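Side-chain contacts in probable ATP-dependent kinase TDA10 (Saccharomyces cerevisiae, PDB 1ODF), which probably acts as an ATP-dependent kinase, transferring phosphate to a substrate that has not yet been identified: residues Tyr218-Gln223 with Leu273-Asn278; Lys6-Tyr11 with Ser45-Gln50; Gly206-Thr211 with Asp258-Glu263; Asn53-Lys58 with Ile155-Gly160. One frame throughout, in Å; residues are numbered along the deposited sequence.

Contact 1: residues Tyr218-Gln223 with Leu273-Asn278; sequences YGWRLQ and LGIDSN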
loop_
_atom_site.group_PDB
_atom_site.type_symbol
_atom_site.label_atom_id
_atom_site.label_comp_id
_atom_site.label_asym_id
_atom_site.label_seq_id
_atom_site.Cartn_x
_atom_site.Cartn_y
_atom_site.Cartn_z
ATOM N N TYR A 218 13.143 6.366 9.480
ATOM C CA TYR A 218 13.138 7.305 10.602
ATOM C C TYR A 218 13.505 8.674 10.058
ATOM O O TYR A 218 12.805 9.663 10.293
ATOM C CB TYR A 218 14.160 6.914 11.675
ATOM C CG TYR A 218 13.788 5.697 12.487
ATOM C CD1 TYR A 218 14.277 4.432 12.149
ATOM C CD2 TYR A 218 12.949 5.807 13.596
ATOM C CE1 TYR A 218 13.940 3.311 12.900
ATOM C CE2 TYR A 218 12.603 4.691 14.354
ATOM C CZ TYR A 218 13.102 3.446 14.000
ATOM O OH TYR A 218 12.755 2.335 14.730
ATOM N N GLY A 219 14.607 8.716 9.316
ATOM C CA GLY A 219 15.063 9.963 8.737
ATOM C C GLY A 219 13.990 10.680 7.946
ATOM O O GLY A 219 13.717 11.854 8.187
ATOM N N TRP A 220 13.372 9.973 7.006
ATOM C CA TRP A 220 12.333 10.561 6.172
ATOM C C TRP A 220 11.159 11.136 6.962
ATOM O O TRP A 220 10.597 12.161 6.583
ATOM C CB TRP A 220 11.819 9.531 5.168
ATOM C CG TRP A 220 12.865 9.037 4.214
ATOM C CD1 TRP A 220 13.952 9.728 3.760
ATOM C CD2 TRP A 220 12.884 7.773 3.537
ATOM N NE1 TRP A 220 14.642 8.977 2.839
ATOM C CE2 TRP A 220 14.009 7.773 2.683
ATOM C CE3 TRP A 220 12.057 6.643 3.568
ATOM C CZ2 TRP A 220 14.329 6.686 1.865
ATOM C CZ3 TRP A 220 12.377 5.560 2.753
ATOM C CH2 TRP A 220 13.504 5.592 1.913
ATOM N N ARG A 221 10.777 10.486 8.054
ATOM C CA ARG A 221 9.664 11.001 8.839
ATOM C C ARG A 221 10.098 12.146 9.762
ATOM O O ARG A 221 9.296 13.025 10.086
ATOM C CB ARG A 221 9.007 9.886 9.655
ATOM C CG ARG A 221 7.705 10.330 10.318
ATOM C CD ARG A 221 6.756 10.964 9.293
ATOM N NE ARG A 221 5.701 11.748 9.933
ATOM C CZ ARG A 221 4.533 11.259 10.341
ATOM N NH1 ARG A 221 3.647 12.060 10.919
ATOM N NH2 ARG A 221 4.237 9.981 10.151
ATOM N N LEU A 222 11.361 12.136 10.181
ATOM C CA LEU A 222 11.886 13.196 11.037
ATOM C C LEU A 222 11.893 14.485 10.230
ATOM O O LEU A 222 11.582 15.561 10.747
ATOM C CB LEU A 222 13.311 12.871 11.500
ATOM C CG LEU A 222 13.447 11.920 12.694
ATOM C CD1 LEU A 222 14.839 11.300 12.714
ATOM C CD2 LEU A 222 13.162 12.677 13.987
ATOM N N GLN A 223 12.246 14.365 8.955
ATOM C CA GLN A 223 12.287 15.510 8.064
ATOM C C GLN A 223 10.887 16.086 7.916
ATOM O O GLN A 223 10.663 17.268 8.174
ATOM C CB GLN A 223 12.816 15.095 6.691
ATOM C CG GLN A 223 12.629 16.153 5.608
ATOM C CD GLN A 223 12.772 15.594 4.195
ATOM O OE1 GLN A 223 12.482 16.282 3.209
ATOM N NE2 GLN A 223 13.222 14.343 4.090
ATOM N N LEU A 273 12.696 -1.250 -7.596
ATOM C CA LEU A 273 13.592 -0.104 -7.608
ATOM C C LEU A 273 14.253 0.079 -6.253
ATOM O O LEU A 273 13.573 0.146 -5.221
ATOM C CB LEU A 273 12.824 1.176 -7.946
ATOM C CG LEU A 273 12.030 1.296 -9.247
ATOM C CD1 LEU A 273 11.406 2.677 -9.305
ATOM C CD2 LEU A 273 12.934 1.081 -10.442
ATOM N N GLY A 274 15.579 0.153 -6.262
ATOM C CA GLY A 274 16.313 0.359 -5.030
ATOM C C GLY A 274 16.680 1.825 -4.950
ATOM O O GLY A 274 17.313 2.345 -5.864
ATOM N N ILE A 275 16.280 2.502 -3.877
ATOM C CA ILE A 275 16.589 3.925 -3.742
ATOM C C ILE A 275 17.309 4.235 -2.441
ATOM O O ILE A 275 17.154 3.523 -1.450
ATOM C CB ILE A 275 15.320 4.797 -3.812
ATOM C CG1 ILE A 275 14.496 4.636 -2.530
ATOM C CG2 ILE A 275 14.499 4.407 -5.024
ATOM C CD1 ILE A 275 13.284 5.552 -2.461
ATOM N N ASP A 276 18.091 5.313 -2.459
ATOM C CA ASP A 276 18.862 5.741 -1.293
ATOM C C ASP A 276 18.168 6.856 -0.514
ATOM O O ASP A 276 17.077 7.300 -0.884
ATOM C CB ASP A 276 20.250 6.214 -1.736
ATOM C CG ASP A 276 20.200 7.468 -2.610
ATOM O OD1 ASP A 276 21.251 7.825 -3.190
ATOM O OD2 ASP A 276 19.125 8.103 -2.716
ATOM N N SER A 277 18.815 7.307 0.559
ATOM C CA SER A 277 18.289 8.375 1.410
ATOM C C SER A 277 17.690 9.529 0.608
ATOM O O SER A 277 16.632 10.044 0.956
ATOM C CB SER A 277 19.394 8.912 2.317
ATOM O OG SER A 277 20.057 7.849 2.982
ATOM N N ASN A 278 18.363 9.936 -0.461
ATOM C CA ASN A 278 17.869 11.035 -1.291
ATOM C C ASN A 278 16.862 10.579 -2.337
ATOM O O ASN A 278 16.593 11.300 -3.301
ATOM C CB ASN A 278 19.025 11.743 -2.004
ATOM C CG ASN A 278 19.803 12.662 -1.088
ATOM O OD1 ASN A 278 20.669 13.411 -1.540
ATOM N ND2 ASN A 278 19.502 12.611 0.208
#
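W220 reaches the backbone of S277 with the edge of its indole, and a single side-chain atom, NE1, makes the only hydrogen bond between 218-223 and 273-278. The distance from W220 NE1 to S277 O is 2.9 Å, with an N-H...O angle of 160°. The donor lies in the carbonyl plane and meets a lone pair of S277 O, at a C=O...N angle of 128°, and the oxygen in turn stays close to the plane of the ring. The indole gets there because CG stands beside the backbone N (chi1 -62°), which brings the ring end nearer to 273-278 than CB. Farther along the same edge, W220 CZ2 lies 3.9 Å from D276 O. The contact joins helix 216-232 to the turn leaving strand 269-275 of a P-loop kinase core, with the W220 side chain about 4 Å from that of G41 in the predicted ATP site. A phenylalanine here would probably leave S277 O without its indole donor, since its ring carries no N-H. R279, just beyond the turn, adds a cation-pi contact to the indole. The methyl I275 CD1, at the end of an extended side chain, approaches W220 CH2 obliquely at 4.4 Å.

Contact 2: residues Lys6-Tyr11 with Ser45-Gln50; sequences KTVLDY and SFTSIQ. With SO4 (sulfate ion), chain B.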
loop_
_atom_site.group_PDB
_atom_site.type_symbol
_atom_site.label_atom_id
_atom_site.label_comp_id
_atom_site.label_asym_id
_atom_site.label_seq_id
_atom_site.Cartn_x
_atom_site.Cartn_y
_atom_site.Cartn_z
ATOM N N LYS A 6 17.718 9.128 -14.833
ATOM C CA LYS A 6 16.338 8.654 -14.752
ATOM C C LYS A 6 15.837 8.507 -13.315
ATOM O O LYS A 6 16.511 7.941 -12.450
ATOM C CB LYS A 6 16.194 7.327 -15.510
ATOM C CG LYS A 6 16.447 7.486 -17.006
ATOM C CD LYS A 6 16.718 6.171 -17.728
ATOM C CE LYS A 6 15.448 5.428 -18.065
ATOM N NZ LYS A 6 15.725 4.361 -19.066
ATOM N N THR A 7 14.644 9.039 -13.078
ATOM C CA THR A 7 14.001 8.990 -11.768
ATOM C C THR A 7 13.139 7.736 -11.652
ATOM O O THR A 7 12.974 6.995 -12.619
ATOM C CB THR A 7 13.078 10.202 -11.568
ATOM O OG1 THR A 7 12.066 10.184 -12.584
ATOM C CG2 THR A 7 13.864 11.505 -11.668
ATOM N N VAL A 8 12.585 7.512 -10.468
ATOM C CA VAL A 8 11.726 6.358 -10.252
ATOM C C VAL A 8 10.579 6.421 -11.254
ATOM O O VAL A 8 10.152 5.400 -11.787
ATOM C CB VAL A 8 11.147 6.345 -8.823
ATOM C CG1 VAL A 8 12.263 6.235 -7.809
ATOM C CG2 VAL A 8 10.350 7.599 -8.579
ATOM N N LEU A 9 10.106 7.636 -11.519
ATOM C CA LEU A 9 9.014 7.868 -12.458
ATOM C C LEU A 9 9.405 7.394 -13.862
ATOM O O LEU A 9 8.629 6.725 -14.548
ATOM C CB LEU A 9 8.692 9.359 -12.519
ATOM C CG LEU A 9 7.232 9.823 -12.594
ATOM C CD1 LEU A 9 7.216 11.187 -13.285
ATOM C CD2 LEU A 9 6.355 8.850 -13.359
ATOM N N ASP A 10 10.610 7.769 -14.282
ATOM C CA ASP A 10 11.126 7.397 -15.588
ATOM C C ASP A 10 11.100 5.881 -15.764
ATOM O O ASP A 10 10.631 5.369 -16.782
ATOM C CB ASP A 10 12.561 7.905 -15.738
ATOM C CG ASP A 10 12.640 9.421 -15.845
ATOM O OD1 ASP A 10 13.755 9.959 -15.681
ATOM O OD2 ASP A 10 11.601 10.075 -16.102
ATOM N N TYR A 11 11.604 5.168 -14.764
ATOM C CA TYR A 11 11.633 3.721 -14.825
ATOM C C TYR A 11 10.232 3.133 -14.783
ATOM O O TYR A 11 9.918 2.197 -15.519
ATOM C CB TYR A 11 12.457 3.156 -13.672
ATOM C CG TYR A 11 13.942 3.337 -13.852
ATOM C CD1 TYR A 11 14.658 4.239 -13.064
ATOM C CD2 TYR A 11 14.635 2.609 -14.819
ATOM C CE1 TYR A 11 16.026 4.408 -13.231
ATOM C CE2 TYR A 11 16.001 2.769 -14.996
ATOM C CZ TYR A 11 16.691 3.670 -14.200
ATOM O OH TYR A 11 18.049 3.827 -14.374
ATOM N N SER A 45 3.760 6.918 -2.921
ATOM C CA SER A 45 2.430 7.508 -3.022
ATOM C C SER A 45 2.367 8.523 -4.154
ATOM O O SER A 45 1.450 8.487 -4.985
ATOM C CB SER A 45 2.047 8.186 -1.712
ATOM O OG SER A 45 1.949 7.230 -0.684
ATOM N N PHE A 46 3.333 9.435 -4.175
ATOM C CA PHE A 46 3.386 10.448 -5.217
ATOM C C PHE A 46 3.557 9.767 -6.582
ATOM O O PHE A 46 2.901 10.139 -7.557
ATOM C CB PHE A 46 4.553 11.412 -4.960
ATOM C CG PHE A 46 4.738 12.453 -6.038
ATOM C CD1 PHE A 46 3.849 13.522 -6.154
ATOM C CD2 PHE A 46 5.796 12.362 -6.940
ATOM C CE1 PHE A 46 4.011 14.486 -7.151
ATOM C CE2 PHE A 46 5.968 13.325 -7.944
ATOM C CZ PHE A 46 5.074 14.388 -8.048
ATOM N N THR A 47 4.426 8.760 -6.649
ATOM C CA THR A 47 4.654 8.058 -7.911
ATOM C C THR A 47 3.385 7.385 -8.457
ATOM O O THR A 47 3.112 7.437 -9.667
ATOM C CB THR A 47 5.767 7.002 -7.765
ATOM O OG1 THR A 47 6.958 7.629 -7.277
ATOM C CG2 THR A 47 6.069 6.354 -9.111
ATOM N N SER A 48 2.616 6.756 -7.572
ATOM C CA SER A 48 1.373 6.087 -7.980
ATOM C C SER A 48 0.375 7.107 -8.523
ATOM O O SER A 48 -0.312 6.848 -9.515
ATOM C CB SER A 48 0.755 5.314 -6.800
ATOM O OG SER A 48 0.313 6.176 -5.761
ATOM N N ILE A 49 0.306 8.269 -7.877
ATOM C CA ILE A 49 -0.594 9.330 -8.313
ATOM C C ILE A 49 -0.193 9.828 -9.707
ATOM O O ILE A 49 -1.057 10.076 -10.560
ATOM C CB ILE A 49 -0.590 10.520 -7.305
ATOM C CG1 ILE A 49 -1.308 10.116 -6.017
ATOM C CG2 ILE A 49 -1.285 11.728 -7.901
ATOM C CD1 ILE A 49 -2.799 9.840 -6.199
ATOM N N GLN A 50 1.112 9.968 -9.933
ATOM C CA GLN A 50 1.608 10.411 -11.228
ATOM C C GLN A 50 1.222 9.413 -12.318
ATOM O O GLN A 50 0.854 9.794 -13.427
ATOM C CB GLN A 50 3.130 10.554 -11.204
ATOM C CG GLN A 50 3.647 11.756 -10.439
ATOM C CD GLN A 50 5.162 11.835 -10.470
ATOM O OE1 GLN A 50 5.846 11.009 -9.867
ATOM N NE2 GLN A 50 5.691 12.823 -11.178
HETATM S S SO4 B . 5.204 8.099 0.755
HETATM O O1 SO4 B . 6.551 8.693 0.697
HETATM O O2 SO4 B . 4.996 7.472 2.074
HETATM O O3 SO4 B . 4.205 9.159 0.567
HETATM O O4 SO4 B . 5.058 7.095 -0.322
#
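L9 meets Q50 across the gap between the helices, and its side chain can be followed outward. Its CB points past 45-50, and the closer approaches start at CG; the first torsion (chi1 -140°) falls between staggered positions, and it turns the branch toward the glutamine. In the modelled conformer of Q50, one of two, L9 CG lies 3.3 Å from Q50 OE1. Of the two methyls, CD2 is 4.1 Å from Q50 OE1 in that same conformer, while the very short 3.1 Å from L9 CD1 to Q50 NE2 is doubtful. With L9 cut back to an alanine, the Q50 amide is likely to lose the packing of the leucine branch and be freer to turn. Helix 44-59 is the one that follows the P-loop, and at its start S45 N donates to sulfate O4 at 2.9 Å; G41 N and G43 N also bind this ion, an arrangement consistent with a phosphate position in the predicted ATP site. The other helix opens with a capping box, D10 N to T7 OG1 at 3.3 Å and T7 N to D10 OD1 at 2.9 Å. One residue into that helix, V8 CG2 packs against T47 OG1 at 3.6 Å, and this hydroxyl is hydrogen-bonded to G43 O one turn back.

Contact 3: residues Gly206-Thr211 with Asp258-Glu263; sequences GIVFTT and DFVRSE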
loop_
_atom_site.group_PDB
_atom_site.type_symbol
_atom_site.label_atom_id
_atom_site.label_comp_id
_atom_site.label_asym_id
_atom_site.label_seq_id
_atom_site.Cartn_x
_atom_site.Cartn_y
_atom_site.Cartn_z
ATOM N N GLY A 206 3.484 -5.124 -10.705
ATOM C CA GLY A 206 3.908 -4.588 -9.431
ATOM C C GLY A 206 5.066 -3.626 -9.513
ATOM O O GLY A 206 5.976 -3.804 -10.319
ATOM N N ILE A 207 5.014 -2.597 -8.674
ATOM C CA ILE A 207 6.064 -1.590 -8.593
ATOM C C ILE A 207 6.549 -1.638 -7.152
ATOM O O ILE A 207 5.820 -1.277 -6.227
ATOM C CB ILE A 207 5.541 -0.165 -8.862
ATOM C CG1 ILE A 207 4.625 -0.147 -10.102
ATOM C CG2 ILE A 207 6.742 0.793 -8.988
ATOM C CD1 ILE A 207 5.319 -0.457 -11.391
ATOM N N VAL A 208 7.779 -2.093 -6.968
ATOM C CA VAL A 208 8.339 -2.217 -5.638
ATOM C C VAL A 208 9.501 -1.276 -5.397
ATOM O O VAL A 208 10.448 -1.213 -6.190
ATOM C CB VAL A 208 8.807 -3.672 -5.368
ATOM C CG1 VAL A 208 9.509 -3.757 -3.999
ATOM C CG2 VAL A 208 7.607 -4.615 -5.409
ATOM N N PHE A 209 9.404 -0.545 -4.293
ATOM C CA PHE A 209 10.429 0.402 -3.873
ATOM C C PHE A 209 11.112 -0.172 -2.641
ATOM O O PHE A 209 10.443 -0.496 -1.650
ATOM C CB PHE A 209 9.805 1.745 -3.450
ATOM C CG PHE A 209 9.448 2.673 -4.589
ATOM C CD1 PHE A 209 9.004 2.186 -5.813
ATOM C CD2 PHE A 209 9.519 4.053 -4.409
ATOM C CE1 PHE A 209 8.636 3.062 -6.839
ATOM C CE2 PHE A 209 9.155 4.933 -5.424
ATOM C CZ PHE A 209 8.711 4.435 -6.642
ATOM N N THR A 210 12.430 -0.324 -2.701
ATOM C CA THR A 210 13.163 -0.769 -1.531
ATOM C C THR A 210 14.328 0.219 -1.359
ATOM O O THR A 210 14.576 1.049 -2.237
ATOM C CB THR A 210 13.679 -2.221 -1.663
ATOM O OG1 THR A 210 14.032 -2.703 -0.361
ATOM C CG2 THR A 210 14.899 -2.295 -2.572
ATOM N N THR A 211 15.029 0.153 -0.234
ATOM C CA THR A 211 16.131 1.078 0.002
ATOM C C THR A 211 17.357 0.349 0.546
ATOM O O THR A 211 17.263 -0.821 0.914
ATOM C CB THR A 211 15.683 2.202 0.977
ATOM O OG1 THR A 211 16.732 3.166 1.121
ATOM C CG2 THR A 211 15.317 1.624 2.334
ATOM N N ASP A 258 11.606 -11.175 2.327
ATOM C CA ASP A 258 10.955 -12.170 1.467
ATOM C C ASP A 258 10.174 -11.479 0.356
ATOM O O ASP A 258 10.286 -11.839 -0.817
ATOM C CB ASP A 258 9.989 -13.055 2.261
ATOM C CG ASP A 258 10.651 -13.737 3.435
ATOM O OD1 ASP A 258 11.794 -14.222 3.269
ATOM O OD2 ASP A 258 10.019 -13.796 4.518
ATOM N N PHE A 259 9.391 -10.474 0.735
ATOM C CA PHE A 259 8.595 -9.740 -0.229
ATOM C C PHE A 259 9.419 -9.159 -1.375
ATOM O O PHE A 259 9.171 -9.456 -2.544
ATOM C CB PHE A 259 7.825 -8.618 0.467
ATOM C CG PHE A 259 7.254 -7.611 -0.482
ATOM C CD1 PHE A 259 7.576 -6.261 -0.354
ATOM C CD2 PHE A 259 6.444 -8.016 -1.539
ATOM C CE1 PHE A 259 7.102 -5.328 -1.269
ATOM C CE2 PHE A 259 5.964 -7.095 -2.458
ATOM C CZ PHE A 259 6.295 -5.745 -2.324
ATOM N N VAL A 260 10.399 -8.330 -1.050
ATOM C CA VAL A 260 11.216 -7.713 -2.091
ATOM C C VAL A 260 12.036 -8.709 -2.907
ATOM O O VAL A 260 12.095 -8.614 -4.129
ATOM C CB VAL A 260 12.164 -6.640 -1.490
ATOM C CG1 VAL A 260 13.064 -6.059 -2.576
ATOM C CG2 VAL A 260 11.339 -5.533 -0.835
ATOM N N ARG A 261 12.655 -9.671 -2.233
ATOM C CA ARG A 261 13.499 -10.659 -2.906
ATOM C C ARG A 261 12.701 -11.579 -3.826
ATOM O O ARG A 261 13.187 -11.978 -4.879
ATOM C CB ARG A 261 14.263 -11.488 -1.857
ATOM C CG ARG A 261 15.556 -12.140 -2.367
ATOM C CD ARG A 261 16.321 -12.831 -1.232
ATOM N NE ARG A 261 16.778 -11.889 -0.201
ATOM C CZ ARG A 261 17.824 -11.072 -0.334
ATOM N NH1 ARG A 261 18.541 -11.076 -1.454
ATOM N NH2 ARG A 261 18.147 -10.241 0.648
ATOM N N SER A 262 11.474 -11.896 -3.426
ATOM C CA SER A 262 10.598 -12.770 -4.197
ATOM C C SER A 262 10.200 -12.184 -5.551
ATOM O O SER A 262 9.896 -12.927 -6.484
ATOM C CB SER A 262 9.330 -13.072 -3.405
ATOM O OG SER A 262 8.395 -12.008 -3.532
ATOM N N GLU A 263 10.181 -10.857 -5.655
ATOM C CA GLU A 263 9.821 -10.194 -6.905
ATOM C C GLU A 263 8.500 -10.726 -7.466
ATOM O O GLU A 263 8.414 -11.108 -8.641
ATOM C CB GLU A 263 10.919 -10.405 -7.944
ATOM C CG GLU A 263 12.226 -9.708 -7.643
ATOM C CD GLU A 263 13.244 -9.938 -8.742
ATOM O OE1 GLU A 263 13.865 -11.022 -8.773
ATOM O OE2 GLU A 263 13.413 -9.043 -9.594
#
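F259, whose ring packs on V208, also offers its carbonyl oxygen to S262: S262 OG donates to F259 O at 2.8 Å, with a C=O...O angle of 127° and the donor tilted out of the carbonyl plane. The bond lies within the last turn of the helix, and S262 OG is shared with S264 OG just beyond. No hydrogen bond runs between 206-211 and 258-263; what joins them is side-chain packing. A first torsion of 166° swings the F259 ring away from its own backbone N and over to the strand, where F259 CZ comes within 3.5 Å of V208 CG2 from an oblique direction. The second valine methyl, V208 CG1, lies 4.0 Å from F259 CE1 and 4.1 Å from V260 CG2, filling the angle between ring and valine. Two residues along, T210 presents its hydroxyl to the same methyl, with T210 OG1 3.9 Å from V260 CG2, while T210 CB is 4.0 Å from V260 CG1. The short axes pass 9.6 Å apart, their directions 121° from parallel. Through these contacts helix 249-262 packs on strand 204-211, and through V260 touching T272 it also reaches the neighbouring strand 269-275; F209 points the other way, to V8 of helix 8-24.

Contact 4: residues Asn53-Lys58 with Ile155-Gly160; sequences NHLMEK and IFILEG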
loop_
_atom_site.group_PDB
_atom_site.type_symbol
_atom_site.label_atom_id
_atom_site.label_comp_id
_atom_site.label_asym_id
_atom_site.label_seq_id
_atom_site.Cartn_x
_atom_site.Cartn_y
_atom_site.Cartn_z
ATOM N N ASN A 53 -2.484 9.723 -13.249
ATOM C CA ASN A 53 -2.670 10.803 -14.208
ATOM C C ASN A 53 -2.142 10.441 -15.584
ATOM O O ASN A 53 -2.780 10.730 -16.597
ATOM C CB ASN A 53 -1.998 12.086 -13.711
ATOM C CG ASN A 53 -2.697 12.674 -12.496
ATOM O OD1 ASN A 53 -3.927 12.715 -12.434
ATOM N ND2 ASN A 53 -1.916 13.139 -11.528
ATOM N N HIS A 54 -0.974 9.809 -15.612
ATOM C CA HIS A 54 -0.346 9.386 -16.861
ATOM C C HIS A 54 -1.321 8.529 -17.679
ATOM O O HIS A 54 -1.524 8.766 -18.868
ATOM C CB HIS A 54 0.922 8.586 -16.535
ATOM C CG HIS A 54 1.657 8.067 -17.735
ATOM N ND1 HIS A 54 2.359 8.885 -18.598
ATOM C CD2 HIS A 54 1.850 6.802 -18.182
ATOM C CE1 HIS A 54 2.955 8.146 -19.517
ATOM N NE2 HIS A 54 2.663 6.878 -19.287
ATOM N N LEU A 55 -1.927 7.543 -17.025
ATOM C CA LEU A 55 -2.874 6.634 -17.669
ATOM C C LEU A 55 -4.189 7.314 -18.043
ATOM O O LEU A 55 -4.799 6.994 -19.070
ATOM C CB LEU A 55 -3.145 5.432 -16.751
ATOM C CG LEU A 55 -1.911 4.560 -16.477
ATOM C CD1 LEU A 55 -2.233 3.468 -15.458
ATOM C CD2 LEU A 55 -1.432 3.955 -17.787
ATOM N N MET A 56 -4.614 8.247 -17.200
ATOM C CA MET A 56 -5.840 8.997 -17.427
ATOM C C MET A 56 -5.676 9.823 -18.691
ATOM O O MET A 56 -6.624 10.009 -19.448
ATOM C CB MET A 56 -6.102 9.932 -16.251
ATOM C CG MET A 56 -6.481 9.221 -14.973
ATOM S SD MET A 56 -8.263 9.197 -14.733
ATOM C CE MET A 56 -8.447 10.689 -13.736
ATOM N N GLU A 57 -4.464 10.322 -18.908
ATOM C CA GLU A 57 -4.185 11.133 -20.082
ATOM C C GLU A 57 -3.975 10.270 -21.314
ATOM O O GLU A 57 -4.429 10.617 -22.399
ATOM C CB GLU A 57 -2.947 12.000 -19.856
ATOM C CG GLU A 57 -3.102 13.015 -18.734
ATOM C CD GLU A 57 -1.874 13.891 -18.571
ATOM O OE1 GLU A 57 -0.768 13.334 -18.373
ATOM O OE2 GLU A 57 -2.015 15.135 -18.639
ATOM N N LYS A 58 -3.290 9.144 -21.146
ATOM C CA LYS A 58 -3.030 8.253 -22.269
ATOM C C LYS A 58 -4.294 7.578 -22.794
ATOM O O LYS A 58 -4.603 7.665 -23.978
ATOM C CB LYS A 58 -2.017 7.179 -21.868
ATOM C CG LYS A 58 -0.614 7.697 -21.574
ATOM C CD LYS A 58 0.403 7.088 -22.534
ATOM C CE LYS A 58 0.379 5.564 -22.488
ATOM N NZ LYS A 58 1.215 4.952 -23.566
ATOM N N ILE A 155 -8.315 -0.730 -15.397
ATOM C CA ILE A 155 -7.058 -0.688 -14.661
ATOM C C ILE A 155 -7.318 -0.156 -13.260
ATOM O O ILE A 155 -7.919 0.902 -13.097
ATOM C CB ILE A 155 -6.013 0.231 -15.356
ATOM C CG1 ILE A 155 -5.616 -0.374 -16.706
ATOM C CG2 ILE A 155 -4.776 0.414 -14.461
ATOM C CD1 ILE A 155 -4.693 0.497 -17.516
ATOM N N PHE A 156 -6.889 -0.905 -12.251
ATOM C CA PHE A 156 -7.071 -0.459 -10.884
ATOM C C PHE A 156 -5.737 -0.349 -10.166
ATOM O O PHE A 156 -5.005 -1.329 -9.999
ATOM C CB PHE A 156 -8.001 -1.392 -10.107
ATOM C CG PHE A 156 -8.410 -0.835 -8.784
ATOM C CD1 PHE A 156 -7.528 -0.847 -7.703
ATOM C CD2 PHE A 156 -9.651 -0.211 -8.632
ATOM C CE1 PHE A 156 -7.872 -0.242 -6.496
ATOM C CE2 PHE A 156 -10.005 0.401 -7.417
ATOM C CZ PHE A 156 -9.114 0.384 -6.354
ATOM N N ILE A 157 -5.445 0.868 -9.735
ATOM C CA ILE A 157 -4.209 1.185 -9.047
ATOM C C ILE A 157 -4.428 1.219 -7.543
ATOM O O ILE A 157 -5.253 1.983 -7.050
ATOM C CB ILE A 157 -3.676 2.565 -9.516
ATOM C CG1 ILE A 157 -3.485 2.546 -11.035
ATOM C CG2 ILE A 157 -2.371 2.905 -8.814
ATOM C CD1 ILE A 157 -3.015 3.864 -11.610
ATOM N N LEU A 158 -3.702 0.373 -6.822
ATOM C CA LEU A 158 -3.790 0.334 -5.366
ATOM C C LEU A 158 -2.367 0.513 -4.821
ATOM O O LEU A 158 -1.409 -0.037 -5.380
ATOM C CB LEU A 158 -4.384 -0.997 -4.887
ATOM C CG LEU A 158 -4.578 -1.135 -3.368
ATOM C CD1 LEU A 158 -5.631 -0.130 -2.884
ATOM C CD2 LEU A 158 -4.990 -2.555 -3.030
ATOM N N GLU A 159 -2.230 1.285 -3.744
ATOM C CA GLU A 159 -0.915 1.532 -3.165
ATOM C C GLU A 159 -0.921 1.547 -1.643
ATOM O O GLU A 159 -1.877 2.007 -1.019
ATOM C CB GLU A 159 -0.356 2.858 -3.683
ATOM C CG GLU A 159 -1.054 4.094 -3.131
ATOM C CD GLU A 159 -0.508 4.541 -1.775
ATOM O OE1 GLU A 159 -1.201 5.335 -1.107
ATOM O OE2 GLU A 159 0.605 4.117 -1.376
ATOM N N GLY A 160 0.165 1.034 -1.066
ATOM C CA GLY A 160 0.327 0.979 0.376
ATOM C C GLY A 160 1.771 0.642 0.718
ATOM O O GLY A 160 2.525 0.148 -0.130
#
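The backbones of 53-58 and 155-160 stay well apart, L55 and I155 being the closest pair at 9.0 Å between CA atoms. The first segment is regular helix, with E57 N to N53 O and K58 N to H54 O both 2.9 Å; the second is extended. In the parallel part of the mixed sheet of this P-loop kinase fold, strand 155-160 lies between strands 32-37 and 65-69, and helix 44-59 connects those two in a beta-alpha-beta crossover, so the helix has to pass over the strand in the middle. L55 bridges the remaining space. Its CG sits beside the backbone N, and CD1 then runs on anti to CA (chi2 175°), which makes that methyl the part reaching farthest toward the strand. I155 and I157, two apart on an extended chain, both direct their side chains to the helix, while F156 between them faces away and meets F33. The leucine crosses I155 at about a right angle and I157 obliquely. No polar atom bonds across the contact, and all three touching residues are buried; I20 of helix 8-24 touches both L55 and I155. The single methyl L55 CD1 serves both isoleucines: I155 CG2, the branch methyl, lies 4.1 Å from it, and I157 CD1, the end of an extended chain, lies 3.9 Å away.

In the fold
Along the chain, contact 2 closes first, contact 4 follows, and contacts 3 and 1 interleave, their segments alternating. Contacts 2 and 4 share helix 44-59 and have centres 11 Å apart. Contacts 1 and 3 use adjacent strands, 269-275 and 204-211, and touch through L273 N to V208 O; their centres are 16 Å apart. F209 joins contact 3 to contact 2, packing against V8 and T47. Contacts 1 and 4 are the most separate, with centres 24 Å apart. Since F209 faces contact 2 while V208 and T210 face helix 249-262, helices pack on both faces of one sheet. S45 of contact 2 belongs to the predicted ATP site, and W220 of contact 1 comes close to G41.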